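Local coordinates for putative uncharacterized protein PH0300 (Pyrococcus horikoshii, PDB 3VRH) that catalyses the ATP-dependent 2-thiolation of 5-methyluridine 54 in the T loop of tRNA, stabilising tRNAs against heat in thermophilic microorganisms, at residues A[28-31]-A[32-36]. Residues are numbered along the deposited sequence; the frame is centred on the assembly and turned at random.
Sequences EYFE and RKVSR
Glu28 and Arg32 run side by side as an i, i+4 salt bridge on helix 23-40, which leads away from the zinc site that includes Cys22 and His25. The carboxylate and guanidinium planes are nearly coplanar, 29° apart. Arg32 comes side-on: its NH2 meets Glu28 OE2 at 3.0 Å on the anti lone pair, and its NE reaches the same oxygen at 3.1 Å, on the same side but 23° out of the carboxylate plane. With CG anti to the backbone N (chi1 175°) and the chain extended beyond it, Glu28 carries OE2 out to the guanidinium edge. Replacing Glu28 by alanine removes the carboxylate, and the guanidinium would probably lose its mate and be set free to turn.

One residue on, Tyr29 and Lys33 also point the same way, and Lys33 NZ donates to Tyr29 OH at 3.0 Å; that hydroxyl is hydrogen-bonded to Glu203 as well. The inner side is apolar: Phe30, stacked on Tyr207, and Val34 both pack against Val66 of helix 58-69. Glu31 OE1 forms a salt bridge with Lys69 and a hydrogen bond with Tyr207. Ordinary i to i+4 backbone bonds run beneath, from Arg32 N to Glu28 O through Ser35 N to Glu31 O. Between the two apolar residues, Val34 CG2 lies 3.9 Å from Phe30 CE1, oblique to the ring.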
loop_
_atom_site.group_PDB
_atom_site.type_symbol
_atom_site.label_atom_id
_atom_site.label_comp_id
_atom_site.label_asym_id
_atom_site.label_seq_id
_atom_site.Cartn_x
_atom_site.Cartn_y
_atom_site.Cartn_z
ATOM N N GLU A 28 -12.380 -1.938 30.857
ATOM C CA GLU A 28 -13.617 -2.616 30.484
ATOM C C GLU A 28 -13.885 -2.545 28.983
ATOM O O GLU A 28 -14.185 -3.562 28.348
ATOM C CB GLU A 28 -14.789 -2.021 31.273
ATOM C CG GLU A 28 -16.143 -2.580 30.879
ATOM C CD GLU A 28 -17.273 -2.166 31.831
ATOM O OE1 GLU A 28 -17.085 -1.232 32.646
ATOM O OE2 GLU A 28 -18.357 -2.787 31.759
ATOM N N TYR A 29 -13.767 -1.350 28.410
ATOM C CA TYR A 29 -13.905 -1.203 26.960
ATOM C C TYR A 29 -12.919 -2.117 26.221
ATOM O O TYR A 29 -13.280 -2.803 25.252
ATOM C CB TYR A 29 -13.724 0.265 26.556
ATOM C CG TYR A 29 -13.225 0.496 25.145
ATOM C CD1 TYR A 29 -11.860 0.541 24.877
ATOM C CD2 TYR A 29 -14.113 0.689 24.087
ATOM C CE1 TYR A 29 -11.387 0.746 23.598
ATOM C CE2 TYR A 29 -13.652 0.905 22.789
ATOM C CZ TYR A 29 -12.281 0.936 22.554
ATOM O OH TYR A 29 -11.775 1.140 21.288
ATOM N N PHE A 30 -11.682 -2.161 26.697
ATOM C CA PHE A 30 -10.644 -2.907 25.983
ATOM C C PHE A 30 -10.943 -4.400 26.046
ATOM O O PHE A 30 -10.863 -5.117 25.039
ATOM C CB PHE A 30 -9.277 -2.600 26.592
ATOM C CG PHE A 30 -8.108 -3.168 25.825
ATOM C CD1 PHE A 30 -7.641 -4.441 26.090
ATOM C CD2 PHE A 30 -7.422 -2.391 24.886
ATOM C CE1 PHE A 30 -6.547 -4.955 25.414
ATOM C CE2 PHE A 30 -6.328 -2.911 24.204
ATOM C CZ PHE A 30 -5.895 -4.198 24.479
ATOM N N GLU A 31 -11.302 -4.854 27.236
ATOM C CA GLU A 31 -11.612 -6.257 27.459
ATOM C C GLU A 31 -12.849 -6.692 26.668
ATOM O O GLU A 31 -12.884 -7.785 26.088
ATOM C CB GLU A 31 -11.790 -6.509 28.968
ATOM C CG GLU A 31 -10.489 -6.391 29.777
ATOM C CD GLU A 31 -10.711 -5.885 31.210
ATOM O OE1 GLU A 31 -9.744 -5.395 31.836
ATOM O OE2 GLU A 31 -11.854 -5.960 31.702
ATOM N N ARG A 32 -13.859 -5.827 26.632
ATOM C CA ARG A 32 -15.047 -6.101 25.820
ATOM C C ARG A 32 -14.723 -6.186 24.333
ATOM O O ARG A 32 -15.169 -7.106 23.650
ATOM C CB ARG A 32 -16.103 -5.023 26.031
ATOM C CG ARG A 32 -16.765 -5.074 27.378
ATOM C CD ARG A 32 -17.644 -3.849 27.595
ATOM N NE ARG A 32 -18.373 -3.926 28.857
ATOM C CZ ARG A 32 -19.519 -4.577 29.014
ATOM N NH1 ARG A 32 -20.076 -5.205 27.983
ATOM N NH2 ARG A 32 -20.113 -4.596 30.201
ATOM N N LYS A 33 -13.956 -5.222 23.831
ATOM C CA LYS A 33 -13.563 -5.241 22.420
ATOM C C LYS A 33 -12.844 -6.546 22.056
ATOM O O LYS A 33 -13.128 -7.164 21.033
ATOM C CB LYS A 33 -12.674 -4.048 22.094
ATOM C CG LYS A 33 -12.402 -3.875 20.601
ATOM C CD LYS A 33 -12.088 -2.412 20.278
ATOM C CE LYS A 33 -12.991 -1.859 19.163
ATOM N NZ LYS A 33 -12.768 -0.384 18.878
ATOM N N VAL A 34 -11.923 -6.976 22.910
ATOM C CA VAL A 34 -11.184 -8.197 22.627
ATOM C C VAL A 34 -12.148 -9.386 22.635
ATOM O O VAL A 34 -12.086 -10.267 21.773
ATOM C CB VAL A 34 -10.034 -8.418 23.642
ATOM C CG1 VAL A 34 -9.399 -9.780 23.440
ATOM C CG2 VAL A 34 -8.979 -7.315 23.496
ATOM N N SER A 35 -13.044 -9.394 23.613
ATOM C CA SER A 35 -14.077 -10.423 23.679
ATOM C C SER A 35 -14.958 -10.428 22.417
ATOM O O SER A 35 -15.276 -11.481 21.864
ATOM C CB SER A 35 -14.939 -10.208 24.908
ATOM O OG SER A 35 -15.886 -11.237 24.969
ATOM N N ARG A 36 -15.333 -9.241 21.964
ATOM C CA ARG A 36 -16.085 -9.093 20.713
ATOM C C ARG A 36 -15.332 -9.669 19.521
ATOM O O ARG A 36 -15.925 -10.318 18.661
ATOM C CB ARG A 36 -16.440 -7.627 20.472
ATOM C CG ARG A 36 -17.493 -7.114 21.464
ATOM C CD ARG A 36 -17.558 -5.581 21.560
ATOM N NE ARG A 36 -18.497 -5.167 22.608
ATOM C CZ ARG A 36 -18.560 -3.945 23.134
ATOM N NH1 ARG A 36 -17.733 -2.992 22.714
ATOM N NH2 ARG A 36 -19.450 -3.676 24.086
#